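Local coordinates for protein N-acetylglucosamine-6-phosphate deacetylase (PDB 6FV4) that probably removes the acetyl group from N-acetylglucosamine-6-phosphate, as a metal-dependent hydrolase of the NagA family, at residues M155-L167 / R183-A196. The protein carries 1 engineered substitution. Sequence-based numbering, arbitrary orientation.
Sequences MRDPDPGEIGRVL and RDGALAAIAQLVNA
Arg183 reaches across to the loop 155-159 and meets it with every part of its side chain. Arg183 CB lies 3.7 Å from Asp157 OD1 and borders Pro158 CD; CG is at the limit of contact with the same oxygen, and CD passes Arg156 O. The bend at chi3 (76°) then turns the guanidinium over the backbone, so that one face rests on Arg156 C, with CZ near both this atom and Asp157 OD1, while Asp157 stands at its edge. Arg183 NE donates to the anti lone pair of Asp157 OD1 at 2.8 Å, the main bond of a salt bridge in which the carboxylate and guanidinium planes stand 67° apart; NH2 adds a weak bond to the same oxygen. At the tip, NH1 comes near Met155 CB and is held by Leu142 O. A water donates to Asp157 OD1 and accepts from Asp184 N, and a second water joins Pro158 O to Gly185 O.

Beyond this polar end, Pro158 CB and Ile163 CD1 each come within 3.6 Å of Ala189 CB, and Trp141 touches both Pro158 and Ile163. Gln192, with CG anti to the backbone N, extends across Ile163; Gln192 NE2 donates to Pro160 O at 3.1 Å, nearly straight. That carbonyl also accepts from Gly164 N, the two donors arriving from opposite faces of its plane. Further along, Leu167 CD1 packs against Ala196 CB (3.6 Å). Leu193 CD2 meets Ile163 CG2 and Leu167 CD1, and the side chain also touches Val177 and Ile179 of strand 174-179. The axes of 160-167 and 186-195 run 25° from parallel; helices 160-170 and 186-195, linked through this strand, are neighbours in the outer helical layer of the (beta/alpha)8-type barrel of amidohydrolases.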
# COMPACT_ATOMS: atom_id res chain seq x y z
N MET B 155 -20.43 -10.17 21.65
CA MET B 155 -20.64 -9.49 20.37
C MET B 155 -22.07 -9.72 19.90
O MET B 155 -22.63 -10.81 20.05
CB MET B 155 -19.64 -10.01 19.33
CG MET B 155 -18.19 -9.74 19.68
SD MET B 155 -17.00 -10.25 18.40
CE MET B 155 -17.63 -11.89 18.04
N ARG B 156 -22.69 -8.68 19.33
CA ARG B 156 -24.08 -8.80 18.92
C ARG B 156 -24.37 -7.83 17.79
O ARG B 156 -23.62 -6.87 17.57
CB ARG B 156 -25.04 -8.57 20.10
CG ARG B 156 -24.83 -7.26 20.85
CD ARG B 156 -25.66 -7.21 22.15
NE ARG B 156 -25.44 -5.99 22.93
CZ ARG B 156 -24.48 -5.83 23.84
NH1 ARG B 156 -23.62 -6.81 24.12
NH2 ARG B 156 -24.39 -4.68 24.50
N ASP B 157 -25.47 -8.09 17.09
CA ASP B 157 -25.90 -7.23 16.00
C ASP B 157 -26.18 -5.82 16.53
O ASP B 157 -26.60 -5.66 17.68
CB ASP B 157 -27.17 -7.78 15.34
CG ASP B 157 -26.91 -8.97 14.41
OD1 ASP B 157 -25.74 -9.39 14.20
OD2 ASP B 157 -27.91 -9.49 13.86
N PRO B 158 -25.96 -4.77 15.70
CA PRO B 158 -26.24 -3.40 16.16
C PRO B 158 -27.72 -3.03 16.11
O PRO B 158 -28.25 -2.68 15.05
CB PRO B 158 -25.42 -2.53 15.19
CG PRO B 158 -25.35 -3.35 13.95
CD PRO B 158 -25.25 -4.78 14.41
N ASP B 159 -28.38 -3.10 17.26
CA ASP B 159 -29.79 -2.76 17.39
C ASP B 159 -29.95 -1.25 17.55
O ASP B 159 -29.32 -0.66 18.44
CB ASP B 159 -30.39 -3.48 18.60
CG ASP B 159 -31.69 -2.87 19.07
OD1 ASP B 159 -32.59 -2.64 18.23
OD2 ASP B 159 -31.83 -2.62 20.29
N PRO B 160 -30.74 -0.58 16.71
CA PRO B 160 -30.80 0.89 16.80
C PRO B 160 -31.36 1.39 18.13
O PRO B 160 -30.97 2.47 18.58
CB PRO B 160 -31.68 1.29 15.61
CG PRO B 160 -32.31 0.04 15.12
CD PRO B 160 -31.43 -1.09 15.51
N GLY B 161 -32.25 0.63 18.78
CA GLY B 161 -32.70 1.00 20.11
C GLY B 161 -31.57 1.07 21.12
O GLY B 161 -31.41 2.07 21.83
N GLU B 162 -30.74 0.03 21.19
CA GLU B 162 -29.62 0.07 22.12
C GLU B 162 -28.61 1.16 21.76
O GLU B 162 -28.02 1.77 22.66
CB GLU B 162 -28.91 -1.29 22.20
CG GLU B 162 -27.73 -1.22 23.15
CD GLU B 162 -27.14 -2.56 23.47
OE1 GLU B 162 -27.65 -3.56 22.92
OE2 GLU B 162 -26.17 -2.61 24.27
N ILE B 163 -28.43 1.43 20.48
CA ILE B 163 -27.51 2.50 20.09
C ILE B 163 -28.02 3.85 20.57
O ILE B 163 -27.29 4.63 21.19
CB ILE B 163 -27.28 2.47 18.56
CG1 ILE B 163 -26.48 1.22 18.18
CG2 ILE B 163 -26.55 3.72 18.11
CD1 ILE B 163 -26.09 1.15 16.71
N GLY B 164 -29.30 4.13 20.34
CA GLY B 164 -29.87 5.37 20.85
C GLY B 164 -29.78 5.48 22.37
O GLY B 164 -29.44 6.54 22.90
N ARG B 165 -30.05 4.38 23.08
CA ARG B 165 -29.96 4.38 24.54
C ARG B 165 -28.53 4.64 25.01
O ARG B 165 -28.32 5.39 25.98
CB ARG B 165 -30.46 3.06 25.09
CG ARG B 165 -31.96 2.85 24.91
CD ARG B 165 -32.42 1.67 25.71
NE ARG B 165 -31.87 0.41 25.22
CZ ARG B 165 -32.49 -0.37 24.34
NH1 ARG B 165 -33.66 -0.00 23.84
NH2 ARG B 165 -31.93 -1.51 23.95
N VAL B 166 -27.55 4.03 24.34
CA VAL B 166 -26.16 4.23 24.73
C VAL B 166 -25.71 5.65 24.41
O VAL B 166 -25.03 6.30 25.22
CB VAL B 166 -25.26 3.18 24.05
CG1 VAL B 166 -23.79 3.55 24.23
CG2 VAL B 166 -25.54 1.82 24.64
N LEU B 167 -26.08 6.16 23.23
CA LEU B 167 -25.73 7.54 22.89
C LEU B 167 -26.43 8.53 23.82
O LEU B 167 -25.85 9.56 24.18
CB LEU B 167 -26.08 7.83 21.43
CG LEU B 167 -25.26 7.13 20.34
CD1 LEU B 167 -25.56 7.72 18.99
CD2 LEU B 167 -23.79 7.19 20.64
N ARG B 183 -22.24 -7.56 10.04
CA ARG B 183 -23.38 -7.92 10.88
C ARG B 183 -24.68 -7.34 10.32
O ARG B 183 -24.70 -6.24 9.75
CB ARG B 183 -23.17 -7.45 12.31
CG ARG B 183 -21.97 -8.07 13.00
CD ARG B 183 -22.12 -7.99 14.50
NE ARG B 183 -23.07 -8.99 14.99
CZ ARG B 183 -22.71 -10.11 15.61
NH1 ARG B 183 -21.43 -10.36 15.83
NH2 ARG B 183 -23.64 -10.97 16.00
N ASP B 184 -25.76 -8.09 10.46
CA ASP B 184 -27.08 -7.57 10.16
C ASP B 184 -27.28 -6.23 10.85
O ASP B 184 -27.04 -6.10 12.06
CB ASP B 184 -28.17 -8.55 10.60
CG ASP B 184 -28.18 -9.82 9.76
OD1 ASP B 184 -28.02 -9.72 8.52
OD2 ASP B 184 -28.37 -10.91 10.34
N GLY B 185 -27.69 -5.22 10.07
CA GLY B 185 -27.94 -3.88 10.58
C GLY B 185 -26.74 -2.95 10.66
O GLY B 185 -26.90 -1.81 11.12
N ALA B 186 -25.56 -3.39 10.21
CA ALA B 186 -24.34 -2.60 10.36
C ALA B 186 -24.42 -1.31 9.55
O ALA B 186 -24.04 -0.24 10.04
CB ALA B 186 -23.12 -3.41 9.94
N LEU B 187 -24.86 -1.40 8.29
CA LEU B 187 -24.90 -0.20 7.45
C LEU B 187 -25.88 0.82 8.02
O LEU B 187 -25.62 2.03 7.99
CB LEU B 187 -25.28 -0.56 6.02
CG LEU B 187 -24.22 -1.34 5.22
CD1 LEU B 187 -24.61 -1.42 3.75
CD2 LEU B 187 -22.86 -0.68 5.38
N ALA B 188 -27.03 0.36 8.53
CA ALA B 188 -27.96 1.28 9.17
C ALA B 188 -27.34 1.90 10.42
O ALA B 188 -27.50 3.10 10.67
CB ALA B 188 -29.27 0.56 9.51
N ALA B 189 -26.62 1.10 11.21
CA ALA B 189 -26.00 1.63 12.43
C ALA B 189 -24.99 2.72 12.10
O ALA B 189 -24.94 3.75 12.78
CB ALA B 189 -25.34 0.50 13.22
N ILE B 190 -24.20 2.52 11.05
CA ILE B 190 -23.25 3.55 10.63
C ILE B 190 -23.97 4.83 10.26
O ILE B 190 -23.53 5.93 10.60
CB ILE B 190 -22.39 3.03 9.45
CG1 ILE B 190 -21.45 1.92 9.94
CG2 ILE B 190 -21.64 4.20 8.82
CD1 ILE B 190 -20.85 1.07 8.83
N ALA B 191 -25.08 4.72 9.54
CA ALA B 191 -25.84 5.92 9.21
C ALA B 191 -26.39 6.58 10.47
O ALA B 191 -26.40 7.81 10.59
CB ALA B 191 -26.98 5.59 8.24
N GLN B 192 -26.82 5.76 11.43
CA GLN B 192 -27.36 6.28 12.68
C GLN B 192 -26.28 7.02 13.47
O GLN B 192 -26.53 8.10 14.02
CB GLN B 192 -27.93 5.13 13.51
CG GLN B 192 -28.89 5.54 14.62
CD GLN B 192 -29.20 4.38 15.56
OE1 GLN B 192 -28.85 3.23 15.28
NE2 GLN B 192 -29.83 4.69 16.69
N LEU B 193 -25.07 6.47 13.51
CA LEU B 193 -23.98 7.09 14.26
C LEU B 193 -23.59 8.43 13.66
O LEU B 193 -23.40 9.41 14.39
CB LEU B 193 -22.79 6.14 14.32
CG LEU B 193 -23.12 4.92 15.16
CD1 LEU B 193 -22.19 3.76 14.81
CD2 LEU B 193 -23.07 5.25 16.65
N VAL B 194 -23.45 8.50 12.33
CA VAL B 194 -23.02 9.73 11.68
C VAL B 194 -24.06 10.83 11.88
O VAL B 194 -23.72 12.00 12.12
CB VAL B 194 -22.73 9.48 10.19
CG1 VAL B 194 -22.61 10.80 9.44
CG2 VAL B 194 -21.48 8.65 10.05
N ASN B 195 -25.34 10.48 11.80
CA ASN B 195 -26.39 11.47 11.99
C ASN B 195 -26.38 12.02 13.41
O ASN B 195 -26.73 13.18 13.62
CB ASN B 195 -27.76 10.87 11.66
CG ASN B 195 -27.93 10.62 10.18
OD1 ASN B 195 -27.26 11.23 9.35
ND2 ASN B 195 -28.84 9.71 9.84
N ALA B 196 -25.95 11.22 14.38
CA ALA B 196 -25.80 11.67 15.76
C ALA B 196 -24.47 12.38 16.01
O ALA B 196 -24.19 12.72 17.16
CB ALA B 196 -25.92 10.48 16.71
O HOH W 1 -25.24 -10.31 11.85
O HOH W 2 -28.84 -1.27 12.98